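Local structure of vacuolar protein sorting-associated protein IST1 (Saccharomyces cerevisiae, 3GGY) at residues 74-79 against 105-110; 109-114 against 150-155. The protein acts late in multivesicular-body sorting of cargo, regulating the recruitment of the ATPase VPS4 to the ESCRT-III complex. All coordinates share one frame; numbering follows the deposited sequence.

Contact 1. Residues 74-79 against 105-110; sequences ELYCEL and INEAIR
Tyr76 and Ala108 mark the crossing of two helices: their CA atoms are 4.9 Å apart, and the axes of 74-79 and 105-110 approach to 9.0 Å. The N-to-C directions differ by 126°, so the crossing is steep and closer to antiparallel than to parallel. Segment 74-79 belongs to the long helix 50-82, which with helix 8-46 forms the helical hairpin of this ESCRT-III-like N-terminal domain. On the hairpin side Cys77 packs against helix 8-46, and Glu74 and Glu78 both form salt bridges with Arg24.

Tyr76 carries the contact. Its ring lies across the backbone of the second helix, with Ala108 CA over one face in a CH-pi contact, 4.0 Å from the ring centroid, and Glu107 O over that face as well. Ala108 CB meets ring atom CD1 of Tyr76 at 3.6 Å. Farther out, Tyr76 OH donates to Glu107 OE2 at 2.7 Å. Glu107 reaches it with an extended chain whose CG is anti to the backbone N (chi1 -178°). The oxygen arrives at the edge of the ring, in its plane, while the carboxylate stands 87° to that plane and is met on its anti side. One turn on, Leu79 lays CD2 against Ile105 CG1 at 4.1 Å and Ala108 CB at 4.2 Å. Within the second helix, Arg110 NE makes a nearly straight bond of 2.8 Å to Asn106 OD1, with NE above the plane of the amide carbonyl.

With a phenylalanine in place of Tyr76, the ring could still lie on Ala108, but Glu107 OE2 would probably lose its hydroxyl donor and the carboxylate be freer to swing. The phenol proton directed at OE2 is consistent with an ionised Glu107; this is the one polar bond across a crossing otherwise made of apolar contacts.

Contact 2. Residues 109-114 against 150-155; sequences IRSLIY and DVPEKI
Arg110 meets Asp150 through its aliphatic part: CD of Arg110 lies 3.2 Å from CB of Asp150, a close approach of two methylene groups. The charges are less intimately paired. Asp150 OD2 is 3.9 Å from Arg110 NE and sits above a face of the guanidinium, toward its rim, with the two flat groups 71° apart; no N-H points at it, so this is a long ion pair resting on charge alone. Arg110 turns its NH2 to a salt bridge with Glu93, while OD2 of Asp150 is hydrogen-bonded to Asn106.

One residue on, Ser111 touches the second segment with its hydroxyl oxygen. OG is anti to the carbonyl carbon (chi1 -65°), a position from which it bonds back to Glu107 O in its own helix. The same oxygen lies 3.1 Å from Pro152 CD and 3.6 Å from Ile155 CG1, so its outer side rests on carbon. Pro152 ends the connection between helix 138-147 and helix 153-159 of the all-helical domain, and Ile155 lies in the first turn of the latter. Asp150 has a left-handed backbone conformation, Val151 and Pro152 are extended, and Pro152 is the N-cap residue of the helix that Glu153 opens. The chain thus turns over the flank of helix 105-115 before becoming helical again.

Tyr114, one turn beyond Arg110, carries its ring out beside this connection, CG being anti to the backbone N (chi1 -177°). Val151 crosses the root of the side chain at about a right angle, both methyls on one side: CG2 packs on Tyr114 CB at 3.9 Å, and CG1 on ring atom CG of Tyr114, also at 3.9 Å. The Ile155 side chain runs antiparallel alongside, setting its CG2 methyl 4.0 Å from Tyr114 CD2. Elsewhere the tyrosine leans on Val144 of helix 138-147, and its ring meets that of Phe118.

Helix 105-115 is common to both contacts, whose centres are about 9 Å apart. Contact 1 is the more buried and joins this helix to the long hairpin helix 50-82; contact 2 is only partly buried. Contact 1 is a helix-helix crossing with a short hydrogen bond, whereas contact 2 sets a helix against a connection and the start of the helix that follows, with no hydrogen bond between its segments. Glu107 and Ser111 tie the two together: CG of Glu107 lies 3.3 Å from CG of Pro152, and CB of Ser111 lies 3.4 Å from CE2 of Tyr76. The two partners occupy adjoining flanks of helix 105-115 and meet where Tyr76 OH lies 3.2 Å from Lys154 CE.

Contact 1. Residues 74-79 against 105-110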
loop_
_atom_site.group_PDB
_atom_site.type_symbol
_atom_site.label_atom_id
_atom_site.label_comp_id
_atom_site.label_asym_id
_atom_site.label_seq_id
_atom_site.Cartn_x
_atom_site.Cartn_y
_atom_site.Cartn_z
ATOM N N GLU A 74 -1.582 6.702 -2.695
ATOM C CA GLU A 74 -2.097 7.569 -3.748
ATOM C C GLU A 74 -2.432 8.920 -3.130
ATOM O O GLU A 74 -2.108 9.963 -3.691
ATOM C CB GLU A 74 -3.365 6.981 -4.373
ATOM C CG GLU A 74 -3.908 7.812 -5.534
ATOM C CD GLU A 74 -5.365 7.514 -5.860
ATOM O OE1 GLU A 74 -5.802 6.359 -5.669
ATOM O OE2 GLU A 74 -6.069 8.439 -6.323
ATOM N N LEU A 75 -3.091 8.891 -1.974
ATOM C CA LEU A 75 -3.457 10.117 -1.281
ATOM C C LEU A 75 -2.222 10.901 -0.869
ATOM O O LEU A 75 -2.206 12.123 -0.974
ATOM C CB LEU A 75 -4.320 9.814 -0.052
ATOM C CG LEU A 75 -5.751 9.351 -0.327
ATOM C CD1 LEU A 75 -6.522 9.372 0.982
ATOM C CD2 LEU A 75 -6.420 10.270 -1.348
ATOM N N TYR A 76 -1.182 10.206 -0.404
ATOM C CA TYR A 76 0.040 10.900 -0.012
ATOM C C TYR A 76 0.671 11.583 -1.220
ATOM O O TYR A 76 1.210 12.684 -1.112
ATOM C CB TYR A 76 1.061 9.932 0.609
ATOM C CG TYR A 76 0.790 9.544 2.050
ATOM C CD1 TYR A 76 0.331 10.480 2.978
ATOM C CD2 TYR A 76 1.052 8.247 2.501
ATOM C CE1 TYR A 76 0.140 10.138 4.315
ATOM C CE2 TYR A 76 0.871 7.896 3.833
ATOM C CZ TYR A 76 0.415 8.844 4.736
ATOM O OH TYR A 76 0.242 8.494 6.054
ATOM N N CYS A 77 0.623 10.923 -2.373
ATOM C CA CYS A 77 1.182 11.498 -3.590
ATOM C C CYS A 77 0.425 12.754 -3.993
ATOM O O CYS A 77 1.025 13.741 -4.410
ATOM C CB CYS A 77 1.116 10.502 -4.744
ATOM S SG CYS A 77 2.392 9.234 -4.675
ATOM N N GLU A 78 -0.897 12.702 -3.885
ATOM C CA GLU A 78 -1.716 13.852 -4.249
ATOM C C GLU A 78 -1.431 15.021 -3.315
ATOM O O GLU A 78 -1.395 16.177 -3.748
ATOM C CB GLU A 78 -3.197 13.467 -4.217
ATOM C CG GLU A 78 -3.506 12.317 -5.166
ATOM C CD GLU A 78 -4.965 11.917 -5.171
ATOM O OE1 GLU A 78 -5.548 11.787 -4.075
ATOM O OE2 GLU A 78 -5.526 11.719 -6.270
ATOM N N LEU A 79 -1.206 14.713 -2.042
ATOM C CA LEU A 79 -0.904 15.737 -1.047
ATOM C C LEU A 79 0.382 16.460 -1.424
ATOM O O LEU A 79 0.420 17.693 -1.498
ATOM C CB LEU A 79 -0.763 15.096 0.337
ATOM C CG LEU A 79 -0.405 16.007 1.516
ATOM C CD1 LEU A 79 -0.740 15.299 2.814
ATOM C CD2 LEU A 79 1.069 16.384 1.476
ATOM N N ILE A 105 3.337 16.878 5.025
ATOM C CA ILE A 105 4.417 16.535 4.110
ATOM C C ILE A 105 5.400 15.532 4.710
ATOM O O ILE A 105 5.763 14.551 4.060
ATOM C CB ILE A 105 5.171 17.803 3.654
ATOM C CG1 ILE A 105 4.223 18.682 2.831
ATOM C CG2 ILE A 105 6.402 17.427 2.834
ATOM C CD1 ILE A 105 4.815 20.007 2.387
ATOM N N ASN A 106 5.821 15.766 5.949
ATOM C CA ASN A 106 6.768 14.859 6.607
ATOM C C ASN A 106 6.299 13.410 6.501
ATOM O O ASN A 106 7.031 12.528 6.041
ATOM C CB ASN A 106 6.918 15.234 8.083
ATOM C CG ASN A 106 7.991 14.422 8.786
ATOM O OD1 ASN A 106 9.133 14.369 8.338
ATOM N ND2 ASN A 106 7.629 13.796 9.899
ATOM N N GLU A 107 5.066 13.184 6.935
ATOM C CA GLU A 107 4.434 11.878 6.922
ATOM C C GLU A 107 4.294 11.305 5.512
ATOM O O GLU A 107 4.581 10.132 5.277
ATOM C CB GLU A 107 3.055 12.011 7.564
ATOM C CG GLU A 107 2.271 10.737 7.679
ATOM C CD GLU A 107 0.914 10.982 8.299
ATOM O OE1 GLU A 107 0.862 11.619 9.375
ATOM O OE2 GLU A 107 -0.093 10.538 7.717
ATOM N N ALA A 108 3.849 12.139 4.579
ATOM C CA ALA A 108 3.652 11.699 3.204
ATOM C C ALA A 108 4.928 11.242 2.496
ATOM O O ALA A 108 4.955 10.166 1.900
ATOM C CB ALA A 108 2.982 12.809 2.398
ATOM N N ILE A 109 5.980 12.052 2.556
ATOM C CA ILE A 109 7.225 11.702 1.883
ATOM C C ILE A 109 7.898 10.488 2.523
ATOM O O ILE A 109 8.422 9.622 1.823
ATOM C CB ILE A 109 8.209 12.893 1.867
ATOM C CG1 ILE A 109 9.390 12.579 0.951
ATOM C CG2 ILE A 109 8.678 13.204 3.279
ATOM C CD1 ILE A 109 8.998 12.430 -0.518
ATOM N N ARG A 110 7.876 10.415 3.852
ATOM C CA ARG A 110 8.480 9.280 4.540
ATOM C C ARG A 110 7.756 7.982 4.193
ATOM O O ARG A 110 8.393 6.958 3.962
ATOM C CB ARG A 110 8.452 9.495 6.053
ATOM C CG ARG A 110 9.434 10.552 6.527
ATOM C CD ARG A 110 9.291 10.807 8.015
ATOM N NE ARG A 110 10.225 11.845 8.435
ATOM C CZ ARG A 110 11.500 11.628 8.736
ATOM N NH1 ARG A 110 12.001 10.402 8.682
ATOM N NH2 ARG A 110 12.287 12.650 9.048
#

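Contact 2. Residues 109-114 against 150-155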
loop_
_atom_site.group_PDB
_atom_site.type_symbol
_atom_site.label_atom_id
_atom_site.label_comp_id
_atom_site.label_asym_id
_atom_site.label_seq_id
_atom_site.Cartn_x
_atom_site.Cartn_y
_atom_site.Cartn_z
ATOM N N ILE A 109 5.980 12.052 2.556
ATOM C CA ILE A 109 7.225 11.702 1.883
ATOM C C ILE A 109 7.898 10.488 2.523
ATOM O O ILE A 109 8.422 9.622 1.823
ATOM C CB ILE A 109 8.209 12.893 1.867
ATOM C CG1 ILE A 109 9.390 12.579 0.951
ATOM C CG2 ILE A 109 8.678 13.204 3.279
ATOM C CD1 ILE A 109 8.998 12.430 -0.518
ATOM N N ARG A 110 7.876 10.415 3.852
ATOM C CA ARG A 110 8.480 9.280 4.540
ATOM C C ARG A 110 7.756 7.982 4.193
ATOM O O ARG A 110 8.393 6.958 3.962
ATOM C CB ARG A 110 8.452 9.495 6.053
ATOM C CG ARG A 110 9.434 10.552 6.527
ATOM C CD ARG A 110 9.291 10.807 8.015
ATOM N NE ARG A 110 10.225 11.845 8.435
ATOM C CZ ARG A 110 11.500 11.628 8.736
ATOM N NH1 ARG A 110 12.001 10.402 8.682
ATOM N NH2 ARG A 110 12.287 12.650 9.048
ATOM N N SER A 111 6.427 8.028 4.143
ATOM C CA SER A 111 5.657 6.834 3.828
ATOM C C SER A 111 5.920 6.322 2.417
ATOM O O SER A 111 6.012 5.116 2.193
ATOM C CB SER A 111 4.158 7.101 4.016
ATOM O OG SER A 111 3.865 7.369 5.384
ATOM N N LEU A 112 6.038 7.237 1.463
ATOM C CA LEU A 112 6.283 6.845 0.078
ATOM C C LEU A 112 7.663 6.228 -0.097
ATOM O O LEU A 112 7.829 5.256 -0.831
ATOM C CB LEU A 112 6.110 8.059 -0.832
ATOM C CG LEU A 112 4.640 8.461 -0.970
ATOM C CD1 LEU A 112 4.537 9.849 -1.594
ATOM C CD2 LEU A 112 3.905 7.432 -1.819
ATOM N N ILE A 113 8.654 6.779 0.591
ATOM C CA ILE A 113 10.003 6.238 0.498
ATOM C C ILE A 113 10.058 4.861 1.161
ATOM O O ILE A 113 10.668 3.928 0.632
ATOM C CB ILE A 113 11.013 7.202 1.155
ATOM C CG1 ILE A 113 11.138 8.451 0.278
ATOM C CG2 ILE A 113 12.369 6.524 1.332
ATOM C CD1 ILE A 113 11.977 9.565 0.891
ATOM N N TYR A 114 9.408 4.731 2.315
ATOM C CA TYR A 114 9.370 3.462 3.027
ATOM C C TYR A 114 8.684 2.389 2.194
ATOM O O TYR A 114 9.052 1.213 2.247
ATOM C CB TYR A 114 8.610 3.616 4.352
ATOM C CG TYR A 114 8.594 2.346 5.164
ATOM C CD1 TYR A 114 9.703 1.967 5.913
ATOM C CD2 TYR A 114 7.500 1.483 5.129
ATOM C CE1 TYR A 114 9.731 0.760 6.604
ATOM C CE2 TYR A 114 7.518 0.272 5.819
ATOM C CZ TYR A 114 8.638 -0.083 6.552
ATOM O OH TYR A 114 8.669 -1.278 7.232
ATOM N N ASP A 150 9.642 8.087 11.818
ATOM C CA ASP A 150 8.438 8.863 11.537
ATOM C C ASP A 150 7.504 8.279 10.477
ATOM O O ASP A 150 6.670 8.995 9.918
ATOM C CB ASP A 150 8.804 10.303 11.179
ATOM C CG ASP A 150 9.147 11.136 12.401
ATOM O OD1 ASP A 150 9.161 10.567 13.513
ATOM O OD2 ASP A 150 9.404 12.352 12.246
ATOM N N VAL A 151 7.637 6.986 10.201
ATOM C CA VAL A 151 6.739 6.332 9.250
ATOM C C VAL A 151 5.522 5.888 10.073
ATOM O O VAL A 151 5.664 5.203 11.089
ATOM C CB VAL A 151 7.388 5.089 8.595
ATOM C CG1 VAL A 151 6.370 4.385 7.680
ATOM C CG2 VAL A 151 8.601 5.506 7.775
ATOM N N PRO A 152 4.310 6.280 9.646
ATOM C CA PRO A 152 3.059 5.937 10.332
ATOM C C PRO A 152 2.916 4.447 10.603
ATOM O O PRO A 152 3.238 3.614 9.756
ATOM C CB PRO A 152 1.985 6.443 9.370
ATOM C CG PRO A 152 2.646 7.577 8.688
ATOM C CD PRO A 152 4.038 7.057 8.427
ATOM N N GLU A 153 2.425 4.117 11.789
ATOM C CA GLU A 153 2.231 2.728 12.160
ATOM C C GLU A 153 1.343 2.016 11.135
ATOM O O GLU A 153 1.586 0.860 10.803
ATOM C CB GLU A 153 1.595 2.645 13.548
ATOM C CG GLU A 153 1.652 1.264 14.163
ATOM C CD GLU A 153 3.074 0.789 14.366
ATOM O OE1 GLU A 153 3.859 1.529 14.994
ATOM O OE2 GLU A 153 3.408 -0.322 13.900
ATOM N N LYS A 154 0.331 2.715 10.627
ATOM C CA LYS A 154 -0.590 2.133 9.648
ATOM C C LYS A 154 0.156 1.660 8.402
ATOM O O LYS A 154 -0.125 0.587 7.865
ATOM C CB LYS A 154 -1.678 3.145 9.256
ATOM C CG LYS A 154 -1.183 4.373 8.504
ATOM C CD LYS A 154 -2.358 5.215 8.014
ATOM C CE LYS A 154 -1.898 6.417 7.193
ATOM N NZ LYS A 154 -3.067 7.236 6.735
ATOM N N ILE A 155 1.115 2.462 7.948
ATOM C CA ILE A 155 1.907 2.112 6.771
ATOM C C ILE A 155 2.820 0.916 7.071
ATOM O O ILE A 155 2.953 0.000 6.264
ATOM C CB ILE A 155 2.768 3.314 6.309
ATOM C CG1 ILE A 155 1.865 4.430 5.767
ATOM C CG2 ILE A 155 3.776 2.868 5.258
ATOM C CD1 ILE A 155 1.110 4.065 4.491
#